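Local coordinates for protein (R)-specific enoyl-CoA hydratase (Aeromonas punctata, PDB 1IQ6) that catalyses the hydration of trans-2-enoyl-CoA of four to six carbons to (3R)-3-hydroxyacyl-CoA, supplying monomers for polyhydroxyalkanoate synthesis, at residues 12-17 with 59-64; 41-44 with 50-53; 68-73 with 98-103. All coordinates share one frame; numbering follows the deposited sequence.

How the contacts relate
Contacts 1 and 3 lie on the hot-dog core, where helix 55-68 runs along a five-stranded antiparallel sheet. Strands 11-17 and 93-103 are neighbours there, and the two contacts, centres about 13 Å apart, meet where A12 O accepts a probable hydrogen bond from V98 N at 2.9 Å. Contact 1 sets the helix against strand 11-17, outermost in the sheet of this chain; contact 3, later in the chain, takes the loop after that helix onto strand 93-103. Both thus fasten the central helix and its exit to the sheet. Contact 2, nested inside the loop closed by contact 1, has its centre about 23 Å from contact 1 and 34 Å from contact 3, in the region that probably binds the substrate.

Contact 1: residues 12-17 with 59-64; sequences ARLSKR and ASLFSG
L61, on helix 55-68, rests against L14 and K16 of strand 11-17, joining the central helix of the hot-dog fold to an outer strand of the sheet wrapped along it. The apolar part comes first. L14 and L61 meet methyl to methyl at an oblique angle: CD1 of L14 lies 4.2 Å from CD2 of L61 and equally far from CD1, so one leucine methyl faces both branches of the other. L14 reaches there with CG set between its backbone N and carbonyl carbon (chi1 64°). At the helix's next turn G64 presents only backbone towards L14. L61 also packs on V94 and A96 of strand 93-103, the neighbour to which strand 11-17 is hydrogen-bonded through L14 and K16.

The other element is an aliphatic chain that ends in a charge. K16, two residues on from L14 and directed to the same face, runs out fully extended and passes L61 with its CD methylene. Its ammonium group is held at the dimer interface: NZ makes a salt bridge to E31 and a hydrogen bond to the carbonyl O of L29, both of the second subunit. L29 of that subunit packs on L61 as well, tying this contact to the homodimer. Between the two segments, the closest approach is K16 CD to L61 CD2, at 4.0 Å.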
# COMPACT_ATOMS: atom_id res chain seq x y z
N ALA B 12 4.92 18.13 -2.09
CA ALA B 12 5.54 17.79 -0.82
C ALA B 12 6.37 16.54 -1.04
O ALA B 12 6.08 15.73 -1.92
CB ALA B 12 4.49 17.53 0.24
N ARG B 13 7.41 16.38 -0.23
CA ARG B 13 8.26 15.21 -0.36
C ARG B 13 8.92 14.86 0.97
O ARG B 13 8.92 15.65 1.91
CB ARG B 13 9.35 15.45 -1.41
CG ARG B 13 10.34 16.55 -1.04
CD ARG B 13 11.62 16.46 -1.88
NE ARG B 13 11.40 16.73 -3.30
CZ ARG B 13 12.37 16.75 -4.21
NH1 ARG B 13 12.09 17.01 -5.48
NH2 ARG B 13 13.63 16.50 -3.85
N LEU B 14 9.45 13.65 1.03
CA LEU B 14 10.16 13.18 2.21
C LEU B 14 11.09 12.07 1.74
O LEU B 14 10.89 11.49 0.67
CB LEU B 14 9.20 12.67 3.29
CG LEU B 14 8.31 11.44 3.07
CD1 LEU B 14 9.13 10.16 3.04
CD2 LEU B 14 7.30 11.37 4.22
N SER B 15 12.13 11.80 2.52
CA SER B 15 13.07 10.75 2.17
C SER B 15 13.15 9.80 3.34
O SER B 15 12.94 10.19 4.49
CB SER B 15 14.45 11.33 1.87
OG SER B 15 14.41 12.14 0.70
N LYS B 16 13.44 8.54 3.05
CA LYS B 16 13.53 7.54 4.09
C LYS B 16 14.32 6.32 3.65
O LYS B 16 14.34 5.99 2.47
CB LYS B 16 12.13 7.11 4.52
CG LYS B 16 12.14 6.13 5.68
CD LYS B 16 10.76 5.96 6.27
CE LYS B 16 10.83 5.07 7.50
NZ LYS B 16 9.55 5.02 8.23
N ARG B 17 14.96 5.66 4.60
CA ARG B 17 15.72 4.46 4.33
C ARG B 17 15.03 3.28 5.00
O ARG B 17 14.81 3.28 6.21
CB ARG B 17 17.14 4.57 4.90
CG ARG B 17 18.09 5.44 4.10
CD ARG B 17 19.46 5.50 4.78
NE ARG B 17 20.38 6.38 4.06
CZ ARG B 17 21.05 6.04 2.96
NH1 ARG B 17 21.85 6.92 2.38
NH2 ARG B 17 20.95 4.81 2.47
N ALA B 59 5.19 2.19 -1.24
CA ALA B 59 3.95 2.90 -1.51
C ALA B 59 3.28 3.46 -0.26
O ALA B 59 2.53 4.43 -0.34
CB ALA B 59 2.98 1.99 -2.25
N SER B 60 3.54 2.84 0.89
CA SER B 60 2.95 3.31 2.13
C SER B 60 3.40 4.72 2.52
O SER B 60 2.71 5.40 3.29
CB SER B 60 3.26 2.32 3.26
OG SER B 60 2.62 1.07 3.02
N LEU B 61 4.53 5.16 1.99
CA LEU B 61 5.03 6.50 2.29
C LEU B 61 4.07 7.57 1.78
O LEU B 61 4.05 8.69 2.30
CB LEU B 61 6.42 6.72 1.69
CG LEU B 61 7.55 5.95 2.39
CD1 LEU B 61 8.86 6.22 1.68
CD2 LEU B 61 7.63 6.37 3.86
N PHE B 62 3.29 7.25 0.76
CA PHE B 62 2.34 8.23 0.24
C PHE B 62 1.32 8.57 1.32
O PHE B 62 0.91 9.72 1.46
CB PHE B 62 1.61 7.68 -0.99
CG PHE B 62 2.51 7.40 -2.17
CD1 PHE B 62 2.20 6.37 -3.07
CD2 PHE B 62 3.67 8.15 -2.39
CE1 PHE B 62 3.02 6.10 -4.16
CE2 PHE B 62 4.50 7.88 -3.48
CZ PHE B 62 4.18 6.86 -4.37
N SER B 63 0.93 7.57 2.10
CA SER B 63 -0.04 7.77 3.18
C SER B 63 0.51 8.81 4.15
O SER B 63 -0.22 9.68 4.63
CB SER B 63 -0.32 6.45 3.90
OG SER B 63 -1.55 6.50 4.60
N GLY B 64 1.81 8.73 4.43
CA GLY B 64 2.44 9.67 5.34
C GLY B 64 2.42 11.09 4.80
O GLY B 64 2.08 12.03 5.52

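Contact 2: residues 41-44 with 50-53; sequences AFAA and RPIV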
# COMPACT_ATOMS: atom_id res chain seq x y z
N ALA B 41 20.83 -15.22 -0.33
CA ALA B 41 21.15 -16.38 -1.16
C ALA B 41 20.08 -16.54 -2.24
O ALA B 41 20.39 -16.73 -3.41
CB ALA B 41 21.22 -17.64 -0.30
N PHE B 42 18.81 -16.45 -1.83
CA PHE B 42 17.70 -16.57 -2.76
C PHE B 42 17.69 -15.40 -3.73
O PHE B 42 17.52 -15.57 -4.93
CB PHE B 42 16.36 -16.60 -2.01
CG PHE B 42 15.17 -16.67 -2.92
CD1 PHE B 42 14.81 -17.87 -3.52
CD2 PHE B 42 14.43 -15.53 -3.21
CE1 PHE B 42 13.73 -17.93 -4.41
CE2 PHE B 42 13.35 -15.58 -4.10
CZ PHE B 42 13.00 -16.79 -4.69
N ALA B 43 17.88 -14.20 -3.19
CA ALA B 43 17.90 -12.99 -4.00
C ALA B 43 18.98 -13.05 -5.07
O ALA B 43 18.79 -12.57 -6.18
CB ALA B 43 18.10 -11.77 -3.10
N ALA B 44 20.12 -13.64 -4.72
CA ALA B 44 21.24 -13.75 -5.65
C ALA B 44 20.87 -14.53 -6.92
O ALA B 44 21.46 -14.31 -7.98
CB ALA B 44 22.43 -14.41 -4.96
N ARG B 50 20.10 -9.06 -5.08
CA ARG B 50 20.08 -8.83 -3.64
C ARG B 50 18.67 -8.49 -3.15
O ARG B 50 17.82 -8.09 -3.94
CB ARG B 50 21.06 -7.71 -3.27
CG ARG B 50 20.97 -6.49 -4.17
CD ARG B 50 21.87 -5.36 -3.68
NE ARG B 50 21.49 -4.90 -2.34
CZ ARG B 50 21.99 -3.83 -1.75
NH1 ARG B 50 21.58 -3.50 -0.53
NH2 ARG B 50 22.89 -3.08 -2.37
N PRO B 51 18.42 -8.63 -1.84
CA PRO B 51 17.11 -8.34 -1.25
C PRO B 51 16.57 -6.95 -1.58
O PRO B 51 17.30 -5.95 -1.51
CB PRO B 51 17.34 -8.53 0.24
CG PRO B 51 18.41 -9.60 0.27
CD PRO B 51 19.35 -9.12 -0.80
N ILE B 52 15.29 -6.89 -1.91
CA ILE B 52 14.64 -5.63 -2.25
C ILE B 52 13.49 -5.32 -1.29
O ILE B 52 12.91 -6.23 -0.69
CB ILE B 52 14.10 -5.65 -3.70
CG1 ILE B 52 13.04 -6.75 -3.86
CG2 ILE B 52 15.26 -5.90 -4.66
CD1 ILE B 52 12.41 -6.77 -5.24
N VAL B 53 13.20 -4.04 -1.14
CA VAL B 53 12.12 -3.58 -0.26
C VAL B 53 10.75 -3.85 -0.90
O VAL B 53 10.60 -3.68 -2.11
CB VAL B 53 12.25 -2.06 -0.00
CG1 VAL B 53 11.11 -1.56 0.86
CG2 VAL B 53 13.59 -1.76 0.66
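The methyl group of A43 abuts the peptide bond joining R50 to P51. A43 CB lies 3.3 Å from C of R50 and 3.4 Å from N of P51, a close fit in which one small side chain touches backbone atoms as well as a ring. The methyl comes in over the flat face of the peptide group, almost directly above its carbonyl carbon, and its bond from CA points steeply at that face. The other atoms of the group lie further off around it: R50 CA is 3.6 Å from A43 CB, and R50 O is 3.8 Å from the same methyl. The P51 ring continues the surface: CD, the ring carbon bonded to N, is 3.7 Å from A43 CB, and CG, one bond further, is 4.0 Å from it. R50 sends its side chain the other way. Its CG sits between backbone N and carbonyl carbon (chi1 46°), and the chain leads off from the helix to pack on F89, leaving the main chain of R50 to make the contact.

Helix 40-44 and the loop that follows it belong to the part of this MaoC-like, hot-dog protein lying before the central helix 55-68, and P51 is about 6 Å, side chain to side chain, from H37, a residue that probably binds (3R)-3-hydroxyacyl-CoA. The loop is connected to that site by I52, whose carbonyl O accepts a hydrogen bond from H37 ND1 and whose backbone pairs with L36, a residue on which the ring of F42 also packs.

Contact 3: residues 68-73 with 98-103; sequences QQLPGK and VEVTAL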
# COMPACT_ATOMS: atom_id res chain seq x y z
N GLN B 68 0.01 13.80 6.52
CA GLN B 68 0.77 14.70 7.38
C GLN B 68 1.09 16.06 6.76
O GLN B 68 1.19 17.06 7.48
CB GLN B 68 2.08 14.03 7.81
CG GLN B 68 1.88 12.75 8.60
CD GLN B 68 1.25 12.98 9.96
OE1 GLN B 68 0.90 12.04 10.67
NE2 GLN B 68 1.12 14.25 10.34
N GLN B 69 1.23 16.12 5.44
CA GLN B 69 1.58 17.38 4.80
C GLN B 69 0.66 17.91 3.70
O GLN B 69 0.22 19.06 3.77
CB GLN B 69 3.00 17.28 4.23
CG GLN B 69 4.09 17.19 5.29
CD GLN B 69 5.47 17.08 4.69
OE1 GLN B 69 5.85 17.87 3.81
NE2 GLN B 69 6.25 16.11 5.16
N LEU B 70 0.37 17.09 2.70
CA LEU B 70 -0.45 17.55 1.58
C LEU B 70 -1.34 16.45 1.02
O LEU B 70 -0.84 15.46 0.47
CB LEU B 70 0.49 18.06 0.49
CG LEU B 70 -0.10 18.72 -0.75
CD1 LEU B 70 -0.67 20.09 -0.38
CD2 LEU B 70 0.98 18.87 -1.81
N PRO B 71 -2.68 16.61 1.10
CA PRO B 71 -3.43 17.74 1.67
C PRO B 71 -3.20 17.95 3.16
O PRO B 71 -3.37 19.06 3.67
CB PRO B 71 -4.88 17.38 1.36
CG PRO B 71 -4.77 16.54 0.12
CD PRO B 71 -3.59 15.66 0.47
N GLY B 72 -2.82 16.88 3.86
CA GLY B 72 -2.55 17.00 5.28
C GLY B 72 -3.59 16.46 6.25
O GLY B 72 -4.49 15.71 5.87
N LYS B 73 -3.44 16.87 7.50
CA LYS B 73 -4.30 16.48 8.61
C LYS B 73 -5.79 16.43 8.27
O LYS B 73 -6.36 17.42 7.81
CB LYS B 73 -4.06 17.44 9.78
CG LYS B 73 -4.90 17.20 11.02
CD LYS B 73 -4.67 18.32 12.03
CE LYS B 73 -5.51 18.15 13.29
NZ LYS B 73 -5.05 17.02 14.15
N VAL B 98 4.68 13.92 -3.76
CA VAL B 98 3.28 14.04 -4.15
C VAL B 98 3.06 15.46 -4.66
O VAL B 98 3.74 16.40 -4.24
CB VAL B 98 2.29 13.77 -2.97
CG1 VAL B 98 2.53 12.37 -2.40
CG2 VAL B 98 2.40 14.84 -1.90
N GLU B 99 2.13 15.60 -5.60
CA GLU B 99 1.82 16.90 -6.17
C GLU B 99 0.35 16.95 -6.54
O GLU B 99 -0.17 16.03 -7.16
CB GLU B 99 2.66 17.17 -7.42
CG GLU B 99 2.22 18.42 -8.17
CD GLU B 99 3.13 18.78 -9.34
OE1 GLU B 99 2.80 19.75 -10.05
OE2 GLU B 99 4.17 18.12 -9.54
N VAL B 100 -0.32 18.03 -6.15
CA VAL B 100 -1.74 18.19 -6.46
C VAL B 100 -1.89 18.45 -7.96
O VAL B 100 -1.28 19.37 -8.50
CB VAL B 100 -2.36 19.37 -5.70
CG1 VAL B 100 -3.83 19.50 -6.08
CG2 VAL B 100 -2.21 19.16 -4.20
N THR B 101 -2.71 17.63 -8.63
CA THR B 101 -2.92 17.80 -10.06
C THR B 101 -4.34 18.23 -10.40
O THR B 101 -4.60 18.73 -11.50
CB THR B 101 -2.61 16.50 -10.84
OG1 THR B 101 -3.47 15.45 -10.38
CG2 THR B 101 -1.16 16.11 -10.64
N ALA B 102 -5.27 18.03 -9.47
CA ALA B 102 -6.66 18.41 -9.71
C ALA B 102 -7.45 18.56 -8.43
O ALA B 102 -7.24 17.84 -7.46
CB ALA B 102 -7.33 17.38 -10.62
N LEU B 103 -8.37 19.53 -8.43
CA LEU B 103 -9.22 19.79 -7.28
C LEU B 103 -10.66 19.89 -7.78
O LEU B 103 -11.02 20.86 -8.45
CB LEU B 103 -8.82 21.10 -6.59
CG LEU B 103 -7.46 21.14 -5.90
CD1 LEU B 103 -7.17 22.55 -5.41
CD2 LEU B 103 -7.46 20.15 -4.74
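L70 reaches from the loop after helix 55-68 to V98 and V100 on strand 93-103, and the residues before it end the helix. Q68 is the last helical residue, its OE1 hydrogen-bonded to the backbone N of F33 of the second subunit; Q69 then leaves helical geometry and lays its side chain on A12. L70 carries the contact. Its CD2 comes 4.0 Å from V100 CG2, the branch being placed there by a trans chi1 (-174°), while the same V100 methyl lies 4.1 Å from L70 CG; these two side chains meet at about a right angle. Towards V98, CD2 of L70 is 4.3 Å from CG2, and the carbonyl O of L70 is 4.1 Å from that methyl.

In the hot-dog fold this is the place where the chain leaves the central helix and heads for strand 76-84, and where L70 also packs on L6, Q10 and A12. P71 follows through a cis peptide bond, its ring on L66 of the helix. At the backbone angles of G72 (phi 105°) a CB would press on the carbonyl O of P71, so the path of the chain suits a residue without a side chain. The G72 backbone pairs with that of L66, while its carbonyl O accepts a hydrogen bond from the hydroxyl of S75.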